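Peptide chain release factor RF2 (Thermus thermophilus, PDB 2IHR) recognises the stop codons UGA and UAA on the ribosome and directs release of the finished polypeptide, ending translation. Local coordinates at residues Ala176-Ala184 and Leu341-Lys352. Numbering follows the deposited sequence.
Sequences AYGLLSPEA and LMDLIWAGLEWK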
loop_
_atom_site.group_PDB
_atom_site.type_symbol
_atom_site.label_atom_id
_atom_site.label_comp_id
_atom_site.label_asym_id
_atom_site.label_seq_id
_atom_site.Cartn_x
_atom_site.Cartn_y
_atom_site.Cartn_z
ATOM N N ALA A 176 -0.638 -2.569 -5.340
ATOM C CA ALA A 176 -0.691 -3.262 -4.071
ATOM C C ALA A 176 -0.133 -2.266 -3.043
ATOM O O ALA A 176 -0.812 -1.914 -2.084
ATOM C CB ALA A 176 0.151 -4.513 -4.137
ATOM N N TYR A 177 1.085 -1.775 -3.264
ATOM C CA TYR A 177 1.679 -0.809 -2.358
ATOM C C TYR A 177 0.762 0.377 -2.059
ATOM O O TYR A 177 0.410 0.655 -0.906
ATOM C CB TYR A 177 2.956 -0.255 -2.935
ATOM C CG TYR A 177 3.552 0.729 -1.975
ATOM C CD1 TYR A 177 3.862 0.332 -0.681
ATOM C CD2 TYR A 177 3.683 2.084 -2.304
ATOM C CE1 TYR A 177 4.271 1.255 0.278
ATOM C CE2 TYR A 177 4.090 3.018 -1.341
ATOM C CZ TYR A 177 4.370 2.587 -0.057
ATOM O OH TYR A 177 4.678 3.475 0.932
ATOM N N GLY A 178 0.401 1.103 -3.105
ATOM C CA GLY A 178 -0.483 2.251 -2.934
ATOM C C GLY A 178 -1.697 2.031 -2.034
ATOM O O GLY A 178 -1.896 2.762 -1.056
ATOM N N LEU A 179 -2.525 1.042 -2.379
ATOM C CA LEU A 179 -3.718 0.703 -1.602
ATOM C C LEU A 179 -3.408 0.353 -0.159
ATOM O O LEU A 179 -4.052 0.855 0.745
ATOM C CB LEU A 179 -4.448 -0.489 -2.222
ATOM C CG LEU A 179 -4.980 -0.190 -3.623
ATOM C CD1 LEU A 179 -5.591 -1.459 -4.205
ATOM C CD2 LEU A 179 -6.009 0.930 -3.564
ATOM N N LEU A 180 -2.433 -0.523 0.041
ATOM C CA LEU A 180 -2.048 -0.963 1.362
ATOM C C LEU A 180 -1.258 0.082 2.152
ATOM O O LEU A 180 -1.158 0.006 3.391
ATOM C CB LEU A 180 -1.205 -2.231 1.242
ATOM C CG LEU A 180 -2.049 -3.465 1.006
ATOM C CD1 LEU A 180 -1.216 -4.759 0.809
ATOM C CD2 LEU A 180 -2.986 -3.559 2.220
ATOM N N SER A 181 -0.701 1.046 1.434
ATOM C CA SER A 181 0.141 2.042 2.056
ATOM C C SER A 181 -0.446 2.829 3.253
ATOM O O SER A 181 0.245 3.050 4.234
ATOM C CB SER A 181 0.734 2.966 0.960
ATOM O OG SER A 181 -0.180 3.901 0.393
ATOM N N PRO A 182 -1.733 3.203 3.217
ATOM C CA PRO A 182 -2.293 3.956 4.341
ATOM C C PRO A 182 -2.634 3.095 5.541
ATOM O O PRO A 182 -3.281 3.547 6.495
ATOM C CB PRO A 182 -3.537 4.563 3.737
ATOM C CG PRO A 182 -4.019 3.459 2.819
ATOM C CD PRO A 182 -2.734 3.050 2.142
ATOM N N GLU A 183 -2.197 1.850 5.494
ATOM C CA GLU A 183 -2.479 0.913 6.557
ATOM C C GLU A 183 -1.302 0.799 7.514
ATOM O O GLU A 183 -1.405 0.240 8.614
ATOM C CB GLU A 183 -2.782 -0.454 5.922
ATOM C CG GLU A 183 -4.098 -0.502 5.170
ATOM C CD GLU A 183 -5.315 -0.363 6.092
ATOM O OE1 GLU A 183 -5.520 -1.258 6.964
ATOM O OE2 GLU A 183 -6.056 0.647 5.942
ATOM N N ALA A 184 -0.151 1.284 7.068
ATOM C CA ALA A 184 1.030 1.247 7.905
ATOM C C ALA A 184 0.742 2.076 9.181
ATOM O O ALA A 184 0.233 3.186 9.125
ATOM C CB ALA A 184 2.163 1.814 7.142
ATOM N N LEU A 341 -11.820 -3.945 3.131
ATOM C CA LEU A 341 -11.119 -2.723 3.535
ATOM C C LEU A 341 -11.202 -1.464 2.674
ATOM O O LEU A 341 -10.815 -0.355 3.113
ATOM C CB LEU A 341 -9.636 -3.030 3.652
ATOM C CG LEU A 341 -9.204 -4.142 4.568
ATOM C CD1 LEU A 341 -7.654 -4.325 4.480
ATOM C CD2 LEU A 341 -9.733 -3.832 5.932
ATOM N N MET A 342 -11.691 -1.604 1.457
ATOM C CA MET A 342 -11.683 -0.475 0.563
ATOM C C MET A 342 -12.098 0.881 1.059
ATOM O O MET A 342 -11.448 1.875 0.758
ATOM C CB MET A 342 -12.461 -0.823 -0.702
ATOM C CG MET A 342 -11.748 -1.837 -1.580
ATOM S SD MET A 342 -9.998 -1.441 -1.927
ATOM C CE MET A 342 -10.053 0.285 -2.347
ATOM N N ASP A 343 -13.174 0.959 1.812
ATOM C CA ASP A 343 -13.641 2.268 2.247
ATOM C C ASP A 343 -12.734 2.903 3.281
ATOM O O ASP A 343 -12.690 4.135 3.406
ATOM C CB ASP A 343 -15.103 2.177 2.731
ATOM C CG ASP A 343 -15.280 1.416 4.059
ATOM O OD1 ASP A 343 -14.480 0.509 4.409
ATOM O OD2 ASP A 343 -16.278 1.734 4.763
ATOM N N LEU A 344 -11.995 2.063 4.002
ATOM C CA LEU A 344 -11.064 2.535 5.009
ATOM C C LEU A 344 -9.811 3.014 4.300
ATOM O O LEU A 344 -9.146 3.962 4.731
ATOM C CB LEU A 344 -10.742 1.402 6.003
ATOM C CG LEU A 344 -11.766 1.226 7.154
ATOM C CD1 LEU A 344 -11.549 -0.113 7.811
ATOM C CD2 LEU A 344 -11.628 2.419 8.172
ATOM N N ILE A 345 -9.497 2.362 3.192
ATOM C CA ILE A 345 -8.335 2.738 2.409
ATOM C C ILE A 345 -8.529 4.079 1.689
ATOM O O ILE A 345 -7.792 5.037 1.961
ATOM C CB ILE A 345 -8.007 1.645 1.398
ATOM C CG1 ILE A 345 -7.464 0.401 2.140
ATOM C CG2 ILE A 345 -6.980 2.172 0.366
ATOM C CD1 ILE A 345 -7.233 -0.797 1.168
ATOM N N TRP A 346 -9.507 4.169 0.779
ATOM C CA TRP A 346 -9.744 5.435 0.074
ATOM C C TRP A 346 -9.692 6.592 1.043
ATOM O O TRP A 346 -9.110 7.623 0.774
ATOM C CB TRP A 346 -11.108 5.458 -0.595
ATOM C CG TRP A 346 -11.170 4.566 -1.764
ATOM C CD1 TRP A 346 -12.096 3.552 -2.001
ATOM C CD2 TRP A 346 -10.189 4.465 -2.801
ATOM N NE1 TRP A 346 -11.718 2.829 -3.107
ATOM C CE2 TRP A 346 -10.557 3.358 -3.620
ATOM C CE3 TRP A 346 -9.031 5.193 -3.117
ATOM C CZ2 TRP A 346 -9.805 2.960 -4.731
ATOM C CZ3 TRP A 346 -8.269 4.790 -4.233
ATOM C CH2 TRP A 346 -8.668 3.679 -5.022
ATOM N N ALA A 347 -10.308 6.404 2.189
ATOM C CA ALA A 347 -10.359 7.460 3.176
ATOM C C ALA A 347 -9.000 7.781 3.702
ATOM O O ALA A 347 -8.741 8.910 4.046
ATOM C CB ALA A 347 -11.288 7.067 4.329
ATOM N N GLY A 348 -8.144 6.779 3.782
ATOM C CA GLY A 348 -6.809 7.004 4.295
ATOM C C GLY A 348 -5.983 7.723 3.264
ATOM O O GLY A 348 -5.211 8.658 3.594
ATOM N N LEU A 349 -6.148 7.277 2.013
ATOM C CA LEU A 349 -5.454 7.872 0.887
ATOM C C LEU A 349 -5.798 9.351 0.823
ATOM O O LEU A 349 -4.919 10.198 0.625
ATOM C CB LEU A 349 -5.839 7.177 -0.423
ATOM C CG LEU A 349 -5.250 5.764 -0.571
ATOM C CD1 LEU A 349 -5.684 5.142 -1.892
ATOM C CD2 LEU A 349 -3.749 5.804 -0.515
ATOM N N GLU A 350 -7.068 9.685 0.992
ATOM C CA GLU A 350 -7.422 11.100 0.969
ATOM C C GLU A 350 -6.799 11.832 2.179
ATOM O O GLU A 350 -6.313 12.936 2.073
ATOM C CB GLU A 350 -8.942 11.276 0.965
ATOM C CG GLU A 350 -9.649 10.540 -0.186
ATOM C CD GLU A 350 -11.179 10.551 -0.055
ATOM O OE1 GLU A 350 -11.842 9.556 -0.462
ATOM O OE2 GLU A 350 -11.710 11.567 0.455
ATOM N N TRP A 351 -6.791 11.220 3.336
ATOM C CA TRP A 351 -6.220 11.906 4.470
ATOM C C TRP A 351 -4.709 12.152 4.283
ATOM O O TRP A 351 -4.144 13.140 4.788
ATOM C CB TRP A 351 -6.477 11.087 5.719
ATOM C CG TRP A 351 -5.859 11.622 6.926
ATOM C CD1 TRP A 351 -6.424 12.492 7.831
ATOM C CD2 TRP A 351 -4.591 11.248 7.460
ATOM N NE1 TRP A 351 -5.572 12.665 8.920
ATOM C CE2 TRP A 351 -4.443 11.918 8.712
ATOM C CE3 TRP A 351 -3.564 10.415 7.009
ATOM C CZ2 TRP A 351 -3.304 11.774 9.517
ATOM C CZ3 TRP A 351 -2.415 10.268 7.815
ATOM C CH2 TRP A 351 -2.300 10.956 9.066
ATOM N N LYS A 352 -4.064 11.239 3.559
ATOM C CA LYS A 352 -2.636 11.345 3.316
ATOM C C LYS A 352 -2.334 12.353 2.221
ATOM O O LYS A 352 -1.356 13.112 2.304
ATOM C CB LYS A 352 -2.057 9.987 2.944
ATOM C CG LYS A 352 -1.817 9.128 4.142
ATOM C CD LYS A 352 -0.722 8.133 3.887
ATOM C CE LYS A 352 -0.386 7.422 5.190
ATOM N NZ LYS A 352 0.810 6.524 5.081
#
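Pro182 and Leu179 pack against Ile345, Gly348 and Leu349 in a buried, apolar, nearly perpendicular helix-helix contact near the centre of the molecule, joining the short helix between strands 164-172 and 185-190 of the mixed sheet to the last helix of the chain. The axes of 176-180 and 342-352 cross at 86°, and the 3-10 turn 181-183 adds to the contact. No hydrogen bond links the two segments. Pro182 points toward the helix and lies over Gly348: its CB comes 4.0 Å from Gly348 C, an approach that the missing side chain permits. Two branches of the helix meet the proline ring, Ile345 CG2 at 4.1 Å from Pro182 CG and Leu349 CD2 at 4.0 Å from Pro182 CD. With CG1 beside the backbone N (chi1 -70°), Ile345 turns CG2 to Leu179 O, 3.2 Å away. Toward the start of helix 342-353, Leu179 CD2 touches Trp346 CH2 obliquely at 4.1 Å and also meets Met342 CE and Ile345 CG2. Ser181 OG turns back to donate a 2.5 Å hydrogen bond to Gly178 O, while Leu349 CD2 touches that same oxygen. At the border, the extended chain of Lys352 lays CE against Pro182 CA. Glu183 bends at chi2 (-67°) to bring OE2 beside Ile345 CG1, but its carboxylate is held by a salt bridge to Arg312 of strand 312-315 and a hydrogen bond with Tyr140. Around this junction, Phe143 of helix 127-145 touches Leu180, Leu341 and Ile345, Val210 of strand 201-213 meets Leu180, and His103 of helix 92-106 stacks on Trp346.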